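Local atomic coordinates of possible prolidase (Bifidobacterium longum NCC2705, PDB entry 2P9B), a protein that probably hydrolyses carbon-nitrogen bonds other than peptide bonds, on a substrate that is not established. Residues I74-S82 against V342-Q353; L291-T302 against S319-A330. All coordinates share one frame; numbering follows the deposited sequence.

Contact 1 of 2, residues I74-S82 against V342-Q353; sequences INAHTHLFS and VGTDTGMTFVPQ
H77, H79 and D345 bring their polar ends together much as in the metal sites of amidohydrolases, where an HxH pair on one barrel strand meets an aspartate from just past the end of the last barrel strand, where D345 probably stands here. Their donor atoms face one vacant point, consistent with an empty metal site. D345 OD1 lies 2.8 Å from H79 NE2, at the edge of that ring, whereas D345 CB covers one face of the H77 imidazole, 4.2 Å from the ring centroid. With CG anti to the backbone N (chi1 -152°), the carboxylate of D345 runs alongside the H77 ring, the two planes 32° apart.

The second shell is mostly backbone held by amides and hydroxyls. D345 N donates to H77 O over 2.7 Å. N75 OD1 receives two N-H groups, H77 N in an Asx turn and T344 N across the contact, while N75 ND2 gives T344 OG1 a nearly straight bond of 3.0 Å. T346 OG1 accepts from H79 N at 3.1 Å and donates to Q353 OE1; Q353 NE2 in turn reaches H79 O at 2.9 Å. H79 is thus gripped at both backbone polar atoms, and its ND1 is hydrogen-bonded to G136 O.

Farther out, strand 129-134 pairs with N75 and T78, helix 356-367 packs on V342 and binds N75 through T356, and helix 113-126 covers L80 and Q353.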
loop_
_atom_site.group_PDB
_atom_site.type_symbol
_atom_site.label_atom_id
_atom_site.label_comp_id
_atom_site.label_asym_id
_atom_site.label_seq_id
_atom_site.Cartn_x
_atom_site.Cartn_y
_atom_site.Cartn_z
ATOM N N ILE A 74 -1.783 3.999 4.389
ATOM C CA ILE A 74 -0.768 3.799 3.360
ATOM C C ILE A 74 -1.171 2.558 2.582
ATOM O O ILE A 74 -1.576 1.561 3.178
ATOM C CB ILE A 74 0.634 3.578 3.999
ATOM C CG1 ILE A 74 1.033 4.832 4.786
ATOM C CG2 ILE A 74 1.667 3.261 2.916
ATOM C CD1 ILE A 74 2.387 4.744 5.474
ATOM N N ASN A 75 -1.088 2.623 1.254
ATOM C CA ASN A 75 -1.426 1.469 0.424
ATOM C C ASN A 75 -0.156 1.081 -0.323
ATOM O O ASN A 75 0.319 1.821 -1.178
ATOM C CB ASN A 75 -2.540 1.807 -0.573
ATOM C CG ASN A 75 -3.092 0.568 -1.259
ATOM O OD1 ASN A 75 -2.343 -0.349 -1.589
ATOM N ND2 ASN A 75 -4.403 0.537 -1.472
ATOM N N ALA A 76 0.403 -0.080 0.008
ATOM C CA ALA A 76 1.655 -0.518 -0.607
ATOM C C ALA A 76 1.552 -1.176 -1.973
ATOM O O ALA A 76 2.561 -1.615 -2.528
ATOM C CB ALA A 76 2.395 -1.451 0.351
ATOM N N HIS A 77 0.349 -1.250 -2.529
ATOM C CA HIS A 77 0.203 -1.883 -3.832
ATOM C C HIS A 77 -0.945 -1.258 -4.616
ATOM O O HIS A 77 -2.101 -1.627 -4.439
ATOM C CB HIS A 77 -0.022 -3.388 -3.648
ATOM C CG HIS A 77 0.070 -4.173 -4.918
ATOM N ND1 HIS A 77 0.362 -5.520 -4.941
ATOM C CD2 HIS A 77 -0.091 -3.801 -6.209
ATOM C CE1 HIS A 77 0.380 -5.942 -6.191
ATOM N NE2 HIS A 77 0.108 -4.920 -6.981
ATOM N N THR A 78 -0.607 -0.306 -5.481
ATOM C CA THR A 78 -1.603 0.395 -6.283
ATOM C C THR A 78 -1.210 0.515 -7.757
ATOM O O THR A 78 -0.084 0.203 -8.142
ATOM C CB THR A 78 -1.829 1.831 -5.744
ATOM O OG1 THR A 78 -0.611 2.588 -5.859
ATOM C CG2 THR A 78 -2.242 1.790 -4.268
ATOM N N HIS A 79 -2.173 0.950 -8.563
ATOM C CA HIS A 79 -2.001 1.213 -9.993
ATOM C C HIS A 79 -2.830 2.473 -10.196
ATOM O O HIS A 79 -3.916 2.583 -9.636
ATOM C CB HIS A 79 -2.583 0.086 -10.853
ATOM C CG HIS A 79 -1.868 -1.220 -10.708
ATOM N ND1 HIS A 79 -0.631 -1.459 -11.271
ATOM C CD2 HIS A 79 -2.203 -2.349 -10.041
ATOM C CE1 HIS A 79 -0.237 -2.680 -10.955
ATOM N NE2 HIS A 79 -1.171 -3.241 -10.209
ATOM N N LEU A 80 -2.338 3.421 -10.986
ATOM C CA LEU A 80 -3.090 4.648 -11.196
ATOM C C LEU A 80 -3.801 4.694 -12.547
ATOM O O LEU A 80 -4.135 5.764 -13.056
ATOM C CB LEU A 80 -2.173 5.862 -11.007
ATOM C CG LEU A 80 -1.552 5.971 -9.599
ATOM C CD1 LEU A 80 -0.701 7.231 -9.513
ATOM C CD2 LEU A 80 -2.641 5.992 -8.531
ATOM N N PHE A 81 -4.048 3.513 -13.105
ATOM C CA PHE A 81 -4.746 3.367 -14.377
ATOM C C PHE A 81 -5.553 2.074 -14.263
ATOM O O PHE A 81 -5.181 1.176 -13.504
ATOM C CB PHE A 81 -3.741 3.276 -15.528
ATOM C CG PHE A 81 -2.990 1.974 -15.578
ATOM C CD1 PHE A 81 -3.407 0.950 -16.424
ATOM C CD2 PHE A 81 -1.877 1.763 -14.767
ATOM C CE1 PHE A 81 -2.727 -0.267 -16.464
ATOM C CE2 PHE A 81 -1.190 0.550 -14.798
ATOM C CZ PHE A 81 -1.614 -0.467 -15.649
ATOM N N SER A 82 -6.657 1.981 -15.000
ATOM C CA SER A 82 -7.497 0.787 -14.950
ATOM C C SER A 82 -6.948 -0.320 -15.842
ATOM O O SER A 82 -6.831 -0.148 -17.054
ATOM C CB SER A 82 -8.927 1.125 -15.378
ATOM O OG SER A 82 -9.497 2.098 -14.520
ATOM N N VAL A 342 -0.203 -3.573 4.156
ATOM C CA VAL A 342 -1.521 -3.417 3.557
ATOM C C VAL A 342 -1.381 -2.850 2.146
ATOM O O VAL A 342 -0.834 -1.764 1.944
ATOM C CB VAL A 342 -2.396 -2.466 4.411
ATOM C CG1 VAL A 342 -3.623 -2.031 3.635
ATOM C CG2 VAL A 342 -2.814 -3.172 5.696
ATOM N N GLY A 343 -1.874 -3.611 1.177
ATOM C CA GLY A 343 -1.838 -3.206 -0.218
ATOM C C GLY A 343 -3.077 -3.849 -0.804
ATOM O O GLY A 343 -3.550 -4.841 -0.255
ATOM N N THR A 344 -3.615 -3.317 -1.899
ATOM C CA THR A 344 -4.835 -3.905 -2.443
ATOM C C THR A 344 -4.869 -4.198 -3.935
ATOM O O THR A 344 -5.786 -4.867 -4.402
ATOM C CB THR A 344 -6.047 -3.016 -2.144
ATOM O OG1 THR A 344 -5.889 -1.760 -2.813
ATOM C CG2 THR A 344 -6.178 -2.787 -0.648
ATOM N N ASP A 345 -3.887 -3.692 -4.674
ATOM C CA ASP A 345 -3.820 -3.867 -6.126
ATOM C C ASP A 345 -4.957 -3.069 -6.780
ATOM O O ASP A 345 -5.728 -3.606 -7.574
ATOM C CB ASP A 345 -3.939 -5.349 -6.509
ATOM C CG ASP A 345 -3.231 -5.674 -7.817
ATOM O OD1 ASP A 345 -2.918 -4.736 -8.577
ATOM O OD2 ASP A 345 -2.988 -6.871 -8.088
ATOM N N THR A 346 -5.055 -1.786 -6.444
ATOM C CA THR A 346 -6.107 -0.938 -7.005
ATOM C C THR A 346 -6.035 -0.896 -8.530
ATOM O O THR A 346 -4.986 -1.154 -9.120
ATOM C CB THR A 346 -6.017 0.514 -6.477
ATOM O OG1 THR A 346 -4.819 1.128 -6.959
ATOM C CG2 THR A 346 -6.008 0.528 -4.953
ATOM N N GLY A 347 -7.149 -0.556 -9.169
ATOM C CA GLY A 347 -7.163 -0.501 -10.619
ATOM C C GLY A 347 -7.817 -1.733 -11.208
ATOM O O GLY A 347 -8.254 -1.720 -12.363
HETATM N N MSE A 348 -7.875 -2.800 -10.413
HETATM C CA MSE A 348 -8.507 -4.042 -10.848
HETATM C C MSE A 348 -10.007 -3.762 -10.884
HETATM O O MSE A 348 -10.509 -2.925 -10.134
HETATM C CB MSE A 348 -8.215 -5.188 -9.869
HETATM C CG MSE A 348 -6.739 -5.544 -9.693
HETATM SE SE MSE A 348 -5.840 -6.253 -11.278
HETATM C CE MSE A 348 -4.944 -4.644 -11.909
ATOM N N THR A 349 -10.721 -4.457 -11.761
ATOM C CA THR A 349 -12.158 -4.255 -11.890
ATOM C C THR A 349 -12.893 -4.248 -10.552
ATOM O O THR A 349 -13.769 -3.416 -10.329
ATOM C CB THR A 349 -12.794 -5.337 -12.790
ATOM O OG1 THR A 349 -12.189 -5.298 -14.089
ATOM C CG2 THR A 349 -14.292 -5.100 -12.927
ATOM N N PHE A 350 -12.535 -5.165 -9.658
ATOM C CA PHE A 350 -13.205 -5.243 -8.366
ATOM C C PHE A 350 -12.408 -4.740 -7.163
ATOM O O PHE A 350 -12.667 -5.139 -6.029
ATOM C CB PHE A 350 -13.686 -6.675 -8.124
ATOM C CG PHE A 350 -14.734 -7.129 -9.103
ATOM C CD1 PHE A 350 -16.020 -6.598 -9.062
ATOM C CD2 PHE A 350 -14.423 -8.054 -10.096
ATOM C CE1 PHE A 350 -16.984 -6.978 -9.997
ATOM C CE2 PHE A 350 -15.380 -8.441 -11.037
ATOM C CZ PHE A 350 -16.662 -7.900 -10.986
ATOM N N VAL A 351 -11.438 -3.867 -7.413
ATOM C CA VAL A 351 -10.645 -3.284 -6.329
ATOM C C VAL A 351 -10.670 -1.769 -6.508
ATOM O O VAL A 351 -9.825 -1.192 -7.190
ATOM C CB VAL A 351 -9.180 -3.758 -6.343
ATOM C CG1 VAL A 351 -8.462 -3.239 -5.097
ATOM C CG2 VAL A 351 -9.113 -5.281 -6.404
ATOM N N PRO A 352 -11.653 -1.105 -5.892
ATOM C CA PRO A 352 -11.778 0.349 -6.000
ATOM C C PRO A 352 -10.553 1.091 -5.488
ATOM O O PRO A 352 -9.901 0.649 -4.540
ATOM C CB PRO A 352 -13.018 0.645 -5.164
ATOM C CG PRO A 352 -13.844 -0.601 -5.336
ATOM C CD PRO A 352 -12.804 -1.678 -5.171
ATOM N N GLN A 353 -10.255 2.219 -6.119
ATOM C CA GLN A 353 -9.115 3.045 -5.727
ATOM C C GLN A 353 -9.327 3.584 -4.316
ATOM O O GLN A 353 -8.369 3.874 -3.603
ATOM C CB GLN A 353 -8.963 4.235 -6.684
ATOM C CG GLN A 353 -8.616 3.866 -8.125
ATOM C CD GLN A 353 -7.161 3.468 -8.298
ATOM O OE1 GLN A 353 -6.391 3.438 -7.333
ATOM N NE2 GLN A 353 -6.774 3.165 -9.538
HETATM O O HOH W 1 -8.609 2.623 -11.849
#

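Contact 2 of 2, residues L291-T302 against S319-A330; sequences LIPTLSAGLPLT and SKNVVGGMVSGA
P293 lays the CG of its puckered ring against A330 CB at 3.8 Å, and as no aromatic ring joins this contact, the flat groups here are peptide units. The methyl of selenomethionine M326 meets two of them: CE comes end-on to P293 O, at 3.3 Å, and lies over the face of the T294-L295 peptide, 3.5 Å from T294 O. The hydroxyl of T294 stands above the plane of the P293 carbonyl, 36° out of it, and donates to P293 O over 2.6 Å.

This is part of a beta-alpha unit of the TIM-barrel fold: strand 290-292 leads into the short helix 295-303, which lies on the long helix 313-335. The helical pieces 295-302 and 319-330 cross at 142°, roughly antiparallel, their axes 9.1 Å apart at closest approach. The packing is largely methyl groups against one another and against backbone carbonyls, with no hydrogen bond across. At G298 the helices come close, its CA 5.6 Å from V323 CA; a side chain there would run into M326 CE, and V323 CG2 approaches G298 O to 3.3 Å. L295 CD2 touches M326 CE and V327 CG2, and the side chains of L299 and V323 cross at about a right angle where CD2 meets CG1, with Y449 and helix 356-367 also touching L299.

An alanine in place of T294 removes both the hydroxyl over the P293 carbonyl and the CG2 methyl that packs on H77, and would probably leave that imidazole with less to hold its rotation. At the far end T302, with CG2 anti to its carbonyl carbon, reaches V323 tip to tip, their CG2 methyls 3.7 Å apart.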
loop_
_atom_site.group_PDB
_atom_site.type_symbol
_atom_site.label_atom_id
_atom_site.label_comp_id
_atom_site.label_asym_id
_atom_site.label_seq_id
_atom_site.Cartn_x
_atom_site.Cartn_y
_atom_site.Cartn_z
ATOM N N LEU A 291 5.593 -9.225 3.637
ATOM C CA LEU A 291 4.500 -9.798 2.858
ATOM C C LEU A 291 3.356 -8.795 2.720
ATOM O O LEU A 291 2.968 -8.160 3.698
ATOM C CB LEU A 291 3.982 -11.058 3.550
ATOM C CG LEU A 291 2.735 -11.713 2.947
ATOM C CD1 LEU A 291 3.050 -12.272 1.570
ATOM C CD2 LEU A 291 2.253 -12.818 3.860
ATOM N N ILE A 292 2.830 -8.645 1.503
ATOM C CA ILE A 292 1.693 -7.751 1.240
ATOM C C ILE A 292 0.632 -8.679 0.633
ATOM O O ILE A 292 0.540 -8.813 -0.582
ATOM C CB ILE A 292 2.038 -6.642 0.205
ATOM C CG1 ILE A 292 3.348 -5.939 0.585
ATOM C CG2 ILE A 292 0.917 -5.588 0.174
ATOM C CD1 ILE A 292 3.283 -5.171 1.877
ATOM N N PRO A 293 -0.183 -9.332 1.480
ATOM C CA PRO A 293 -1.224 -10.261 1.018
ATOM C C PRO A 293 -2.157 -9.794 -0.093
ATOM O O PRO A 293 -2.547 -10.593 -0.944
ATOM C CB PRO A 293 -1.991 -10.592 2.300
ATOM C CG PRO A 293 -0.954 -10.439 3.368
ATOM C CD PRO A 293 -0.252 -9.167 2.943
ATOM N N THR A 294 -2.521 -8.517 -0.083
ATOM C CA THR A 294 -3.439 -7.970 -1.082
ATOM C C THR A 294 -4.680 -8.856 -1.221
ATOM O O THR A 294 -5.090 -9.213 -2.326
ATOM C CB THR A 294 -2.763 -7.821 -2.469
ATOM O OG1 THR A 294 -2.576 -9.111 -3.059
ATOM C CG2 THR A 294 -1.406 -7.153 -2.329
ATOM N N LEU A 295 -5.284 -9.193 -0.085
ATOM C CA LEU A 295 -6.470 -10.040 -0.082
ATOM C C LEU A 295 -7.601 -9.430 -0.902
ATOM O O LEU A 295 -8.391 -10.149 -1.509
ATOM C CB LEU A 295 -6.944 -10.292 1.350
ATOM C CG LEU A 295 -5.922 -11.013 2.239
ATOM C CD1 LEU A 295 -6.520 -11.257 3.613
ATOM C CD2 LEU A 295 -5.519 -12.331 1.595
ATOM N N SER A 296 -7.674 -8.106 -0.917
ATOM C CA SER A 296 -8.701 -7.404 -1.683
ATOM C C SER A 296 -8.685 -7.756 -3.168
ATOM O O SER A 296 -9.712 -7.665 -3.845
ATOM C CB SER A 296 -8.523 -5.889 -1.547
ATOM O OG SER A 296 -8.836 -5.439 -0.251
ATOM N N ALA A 297 -7.523 -8.145 -3.682
ATOM C CA ALA A 297 -7.413 -8.467 -5.098
ATOM C C ALA A 297 -7.814 -9.893 -5.455
ATOM O O ALA A 297 -8.298 -10.146 -6.553
ATOM C CB ALA A 297 -5.993 -8.188 -5.590
ATOM N N GLY A 298 -7.634 -10.825 -4.528
ATOM C CA GLY A 298 -7.972 -12.203 -4.835
ATOM C C GLY A 298 -9.369 -12.664 -4.471
ATOM O O GLY A 298 -10.015 -13.377 -5.247
ATOM N N LEU A 299 -9.848 -12.252 -3.303
ATOM C CA LEU A 299 -11.161 -12.670 -2.828
ATOM C C LEU A 299 -12.356 -12.413 -3.739
ATOM O O LEU A 299 -13.260 -13.242 -3.811
ATOM C CB LEU A 299 -11.427 -12.083 -1.443
ATOM C CG LEU A 299 -10.650 -12.782 -0.325
ATOM C CD1 LEU A 299 -10.804 -12.017 0.982
ATOM C CD2 LEU A 299 -11.168 -14.213 -0.177
ATOM N N PRO A 300 -12.395 -11.261 -4.430
ATOM C CA PRO A 300 -13.537 -11.000 -5.312
ATOM C C PRO A 300 -13.753 -12.103 -6.347
ATOM O O PRO A 300 -14.888 -12.474 -6.648
ATOM C CB PRO A 300 -13.170 -9.670 -5.962
ATOM C CG PRO A 300 -12.402 -8.980 -4.875
ATOM C CD PRO A 300 -11.512 -10.083 -4.351
ATOM N N LEU A 301 -12.656 -12.627 -6.884
ATOM C CA LEU A 301 -12.725 -13.672 -7.898
ATOM C C LEU A 301 -13.309 -14.984 -7.389
ATOM O O LEU A 301 -13.817 -15.780 -8.176
ATOM C CB LEU A 301 -11.335 -13.928 -8.475
ATOM C CG LEU A 301 -10.690 -12.735 -9.183
ATOM C CD1 LEU A 301 -9.267 -13.086 -9.570
ATOM C CD2 LEU A 301 -11.512 -12.352 -10.407
ATOM N N THR A 302 -13.232 -15.215 -6.081
ATOM C CA THR A 302 -13.755 -16.454 -5.508
ATOM C C THR A 302 -15.096 -16.282 -4.799
ATOM O O THR A 302 -15.816 -17.257 -4.588
ATOM C CB THR A 302 -12.757 -17.076 -4.500
ATOM O OG1 THR A 302 -12.600 -16.202 -3.373
ATOM C CG2 THR A 302 -11.405 -17.301 -5.159
ATOM N N SER A 319 -8.068 -19.523 -9.287
ATOM C CA SER A 319 -8.261 -18.467 -8.306
ATOM C C SER A 319 -8.505 -19.017 -6.904
ATOM O O SER A 319 -7.930 -18.528 -5.932
ATOM C CB SER A 319 -9.431 -17.574 -8.729
ATOM O OG SER A 319 -9.141 -16.912 -9.946
ATOM N N LYS A 320 -9.355 -20.036 -6.795
ATOM C CA LYS A 320 -9.638 -20.632 -5.496
ATOM C C LYS A 320 -8.361 -21.199 -4.880
ATOM O O LYS A 320 -8.116 -21.030 -3.688
ATOM C CB LYS A 320 -10.695 -21.745 -5.620
ATOM C CG LYS A 320 -12.073 -21.267 -6.065
ATOM C CD LYS A 320 -13.061 -22.430 -6.157
ATOM C CE LYS A 320 -14.451 -21.956 -6.562
ATOM N NZ LYS A 320 -15.006 -20.974 -5.587
ATOM N N ASN A 321 -7.534 -21.858 -5.688
ATOM C CA ASN A 321 -6.301 -22.430 -5.154
ATOM C C ASN A 321 -5.314 -21.344 -4.730
ATOM O O ASN A 321 -4.695 -21.441 -3.676
ATOM C CB ASN A 321 -5.650 -23.372 -6.171
ATOM C CG ASN A 321 -6.553 -24.539 -6.536
ATOM O OD1 ASN A 321 -7.461 -24.893 -5.783
ATOM N ND2 ASN A 321 -6.299 -25.146 -7.683
ATOM N N VAL A 322 -5.176 -20.308 -5.545
ATOM C CA VAL A 322 -4.269 -19.212 -5.218
ATOM C C VAL A 322 -4.740 -18.414 -4.002
ATOM O O VAL A 322 -3.944 -18.094 -3.118
ATOM C CB VAL A 322 -4.114 -18.240 -6.405
ATOM C CG1 VAL A 322 -3.508 -16.911 -5.927
ATOM C CG2 VAL A 322 -3.234 -18.867 -7.470
ATOM N N VAL A 323 -6.028 -18.075 -3.967
ATOM C CA VAL A 323 -6.572 -17.299 -2.857
ATOM C C VAL A 323 -6.478 -18.065 -1.543
ATOM O O VAL A 323 -6.267 -17.471 -0.487
ATOM C CB VAL A 323 -8.043 -16.895 -3.117
ATOM C CG1 VAL A 323 -8.627 -16.211 -1.885
ATOM C CG2 VAL A 323 -8.107 -15.943 -4.303
ATOM N N GLY A 324 -6.635 -19.385 -1.611
ATOM C CA GLY A 324 -6.533 -20.190 -0.411
ATOM C C GLY A 324 -5.125 -20.089 0.147
ATOM O O GLY A 324 -4.923 -20.014 1.360
ATOM N N GLY A 325 -4.146 -20.092 -0.751
ATOM C CA GLY A 325 -2.760 -19.978 -0.339
ATOM C C GLY A 325 -2.453 -18.590 0.200
ATOM O O GLY A 325 -1.692 -18.447 1.153
HETATM N N MSE A 326 -3.032 -17.558 -0.412
HETATM C CA MSE A 326 -2.808 -16.188 0.048
HETATM C C MSE A 326 -3.343 -16.041 1.471
HETATM O O MSE A 326 -2.697 -15.456 2.345
HETATM C CB MSE A 326 -3.520 -15.177 -0.870
HETATM C CG MSE A 326 -2.880 -14.981 -2.260
HETATM SE SE MSE A 326 -4.015 -14.144 -3.557
HETATM C CE MSE A 326 -4.611 -12.704 -2.499
ATOM N N VAL A 327 -4.535 -16.574 1.703
ATOM C CA VAL A 327 -5.138 -16.478 3.021
ATOM C C VAL A 327 -4.357 -17.282 4.048
ATOM O O VAL A 327 -3.996 -16.767 5.106
ATOM C CB VAL A 327 -6.608 -16.953 2.986
ATOM C CG1 VAL A 327 -7.163 -17.067 4.398
ATOM C CG2 VAL A 327 -7.435 -15.965 2.179
ATOM N N SER A 328 -4.088 -18.543 3.735
ATOM C CA SER A 328 -3.349 -19.388 4.656
ATOM C C SER A 328 -1.967 -18.796 4.943
ATOM O O SER A 328 -1.539 -18.740 6.095
ATOM C CB SER A 328 -3.211 -20.798 4.079
ATOM O OG SER A 328 -2.621 -21.671 5.031
ATOM N N GLY A 329 -1.280 -18.344 3.896
ATOM C CA GLY A 329 0.040 -17.764 4.073
ATOM C C GLY A 329 0.049 -16.507 4.928
ATOM O O GLY A 329 0.983 -16.279 5.687
ATOM N N ALA A 330 -0.989 -15.684 4.806
ATOM C CA ALA A 330 -1.063 -14.460 5.593
ATOM C C ALA A 330 -1.251 -14.811 7.064
ATOM O O ALA A 330 -0.679 -14.177 7.944
ATOM C CB ALA A 330 -2.222 -13.588 5.106
#

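In the fold
After the N-terminal strands, the chain enters strand 68-78, whose end carries the first segment of contact 1. It then travels 259 residues, through much of the barrel, before 342-353 returns to close that loop. Contact 2 is nested inside it: its two segments, on strand 290-292 with helix 295-303 and on helix 313-335, are separated by just 16 residues, which include helix 306-309, so this is a local closure within a long-range one. The contacts lie about 15 Å apart between centres, yet touch directly, with T294 CG2 3.6 Å from H77 ND1 and I292 CG2 packed on G343 N. Together they illustrate how a distant closure at the possible metal site rests against a local helix-on-helix layer.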